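Local coordinates for putative polyketide synthase (PDB 6HP2), which contains an O-methyltransferase domain, the part present here, within a trans-AT polyketide synthase multienzyme that probably takes part in making the antibiotic bacillaene, at residues L100-G105 with I170-H175. Sequence-based numbering, arbitrary orientation.
Sequences LDFGCG and IEVSFH. With SAH (S-adenosyl-L-homocysteine), chain B.
G103 and V172 bring the two backbones closest, 5.6 Å between their CA atoms, where the chain leaves the neighbouring parallel strands 98-101 and 164-170. Ligand and water link the segments as well: the amino N of S-adenosyl-L-homocysteine donates to G103 O (2.9 Å) and to I170 O (3.1 Å), so one group bridges the loop after strand 98-101 and the end of strand 164-170. Water 1 makes a second bridge, donating to D101 OD1 and accepting from I170 N at 2.8 Å. D101 OD1 also accepts the backbone N-H of G103 (3.1 Å, 150°) nearly along its C-O axis, an Asx turn in which the carboxylate holds the N-H at the start of the glycine loop. The sequence DFGCG, starting at the last residue of strand 98-101, fits the glycine-rich motif of Rossmann-like class I methyltransferases; G105 N adds a weak bond to the ribose O3'. V172 is the side chain pointing across. Its CG1, anti to the backbone N (chi1 171°), meets the F102 ring obliquely, 3.7 Å from CE1, the two side chains extending antiparallel to one another. The other branch, CG2, presses on G103 O at 3.3 Å and lies beside ribose O4'. H175 CB touches adenine C8 at 3.7 Å.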
loop_
_atom_site.group_PDB
_atom_site.type_symbol
_atom_site.label_atom_id
_atom_site.label_comp_id
_atom_site.label_asym_id
_atom_site.label_seq_id
_atom_site.Cartn_x
_atom_site.Cartn_y
_atom_site.Cartn_z
ATOM N N LEU A 100 -12.749 -0.069 3.755
ATOM C CA LEU A 100 -12.120 1.220 4.043
ATOM C C LEU A 100 -10.705 1.249 3.490
ATOM O O LEU A 100 -9.918 0.303 3.670
ATOM C CB LEU A 100 -12.103 1.520 5.569
ATOM C CG LEU A 100 -11.206 2.625 6.106
ATOM C CD1 LEU A 100 -11.848 3.958 5.743
ATOM C CD2 LEU A 100 -11.007 2.505 7.608
ATOM N N ASP A 101 -10.354 2.380 2.875
ATOM C CA ASP A 101 -8.987 2.706 2.415
ATOM C C ASP A 101 -8.548 3.876 3.262
ATOM O O ASP A 101 -9.076 4.981 3.059
ATOM C CB ASP A 101 -9.004 3.068 0.920
ATOM C CG ASP A 101 -7.651 3.420 0.372
ATOM O OD1 ASP A 101 -6.790 3.879 1.150
ATOM O OD2 ASP A 101 -7.409 3.205 -0.852
ATOM N N PHE A 102 -7.597 3.654 4.224
ATOM C CA PHE A 102 -7.332 4.715 5.200
ATOM C C PHE A 102 -6.260 5.719 4.749
ATOM O O PHE A 102 -5.877 6.578 5.540
ATOM C CB PHE A 102 -7.002 4.166 6.570
ATOM C CG PHE A 102 -5.793 3.308 6.656
ATOM C CD1 PHE A 102 -4.548 3.882 6.863
ATOM C CD2 PHE A 102 -5.928 1.922 6.731
ATOM C CE1 PHE A 102 -3.396 3.106 7.056
ATOM C CE2 PHE A 102 -4.804 1.112 6.950
ATOM C CZ PHE A 102 -3.497 1.714 7.099
ATOM N N GLY A 103 -5.786 5.619 3.514
ATOM C CA GLY A 103 -4.931 6.644 2.866
ATOM C C GLY A 103 -5.120 6.490 1.370
ATOM O O GLY A 103 -4.291 5.878 0.670
ATOM N N CYS A 104 -6.223 7.044 0.835
ATOM C CA CYS A 104 -6.708 6.521 -0.434
ATOM C C CYS A 104 -6.173 7.245 -1.695
ATOM O O CYS A 104 -6.632 6.914 -2.801
ATOM C CB CYS A 104 -8.245 6.548 -0.435
ATOM S SG CYS A 104 -8.950 8.270 -0.204
ATOM N N GLY A 105 -5.160 8.101 -1.589
ATOM C CA GLY A 105 -4.569 8.673 -2.782
ATOM C C GLY A 105 -5.637 9.420 -3.612
ATOM O O GLY A 105 -6.404 10.221 -3.105
ATOM N N ILE A 170 -2.342 1.069 1.508
ATOM C CA ILE A 170 -1.231 0.840 0.593
ATOM C C ILE A 170 -0.244 2.011 0.669
ATOM O O ILE A 170 -0.601 3.129 0.295
ATOM C CB ILE A 170 -1.741 0.691 -0.850
ATOM C CG1 ILE A 170 -2.636 -0.547 -0.960
ATOM C CG2 ILE A 170 -0.577 0.592 -1.821
ATOM C CD1 ILE A 170 -3.381 -0.654 -2.272
ATOM N N GLU A 171 0.979 1.763 1.163
ATOM C CA GLU A 171 2.024 2.787 1.315
ATOM C C GLU A 171 1.532 3.989 2.116
ATOM O O GLU A 171 1.799 5.131 1.748
ATOM C CB GLU A 171 2.591 3.249 -0.036
ATOM C CG GLU A 171 3.383 2.194 -0.787
ATOM C CD GLU A 171 4.216 2.791 -1.904
ATOM O OE1 GLU A 171 4.403 4.025 -1.908
ATOM O OE2 GLU A 171 4.687 2.031 -2.774
ATOM N N VAL A 172 0.802 3.742 3.200
ATOM C CA VAL A 172 0.263 4.841 3.982
ATOM C C VAL A 172 0.701 5.013 5.434
ATOM O O VAL A 172 0.801 6.148 5.897
ATOM C CB VAL A 172 -1.278 4.745 4.021
ATOM C CG1 VAL A 172 -1.852 5.750 5.006
ATOM C CG2 VAL A 172 -1.865 4.946 2.634
ATOM N N SER A 173 0.993 3.938 6.161
ATOM C CA SER A 173 1.272 4.145 7.580
ATOM C C SER A 173 2.651 4.734 7.851
ATOM O O SER A 173 2.820 5.366 8.914
ATOM C CB SER A 173 1.089 2.849 8.401
ATOM O OG SER A 173 2.222 2.117 8.370
ATOM N N PHE A 174 3.618 4.578 6.938
ATOM C CA PHE A 174 4.925 5.177 7.181
ATOM C C PHE A 174 4.887 6.691 7.063
ATOM O O PHE A 174 5.847 7.351 7.484
ATOM C CB PHE A 174 6.037 4.596 6.274
ATOM C CG PHE A 174 5.890 4.849 4.822
ATOM C CD1 PHE A 174 6.363 6.003 4.271
ATOM C CD2 PHE A 174 5.321 3.909 3.990
ATOM C CE1 PHE A 174 6.263 6.251 2.903
ATOM C CE2 PHE A 174 5.242 4.154 2.614
ATOM C CZ PHE A 174 5.694 5.333 2.094
ATOM N N HIS A 175 3.797 7.256 6.534
ATOM C CA HIS A 175 3.612 8.718 6.546
ATOM C C HIS A 175 3.006 9.204 7.878
ATOM O O HIS A 175 2.786 10.401 8.069
ATOM C CB HIS A 175 2.670 9.184 5.413
ATOM C CG HIS A 175 3.139 8.847 4.042
ATOM N ND1 HIS A 175 4.134 9.545 3.404
ATOM C CD2 HIS A 175 2.748 7.880 3.181
ATOM C CE1 HIS A 175 4.357 9.007 2.214
ATOM N NE2 HIS A 175 3.509 8.006 2.047
HETATM N N SAH B . -3.030 4.247 -1.318
HETATM C CA SAH B . -2.935 5.192 -2.426
HETATM C CB SAH B . -2.121 6.426 -2.058
HETATM C CG SAH B . -0.790 6.162 -1.377
HETATM S SD SAH B . 0.160 7.699 -1.187
HETATM C C SAH B . -2.334 4.464 -3.602
HETATM O O SAH B . -2.174 5.042 -4.677
HETATM O OXT SAH B . -2.019 3.285 -3.480
HETATM C "C5'" SAH B . -0.124 7.940 0.582
HETATM C "C4'" SAH B . -1.569 8.324 0.891
HETATM O "O4'" SAH B . -1.737 8.347 2.326
HETATM C "C3'" SAH B . -1.884 9.791 0.449
HETATM O "O3'" SAH B . -3.197 9.723 -0.130
HETATM C "C2'" SAH B . -1.895 10.628 1.727
HETATM O "O2'" SAH B . -2.750 11.732 1.710
HETATM C "C1'" SAH B . -2.354 9.557 2.742
HETATM N N9 SAH B . -2.051 9.830 4.145
HETATM C C8 SAH B . -0.834 10.059 4.722
HETATM N N7 SAH B . -1.062 10.309 6.014
HETATM C C5 SAH B . -2.386 10.181 6.268
HETATM C C6 SAH B . -3.170 10.326 7.407
HETATM N N6 SAH B . -2.687 10.591 8.619
HETATM N N1 SAH B . -4.514 10.106 7.315
HETATM C C2 SAH B . -5.113 9.846 6.097
HETATM N N3 SAH B . -4.331 9.739 4.975
HETATM C C4 SAH B . -3.011 9.946 5.059
HETATM O O HOH W 1 -4.503 2.654 0.768
#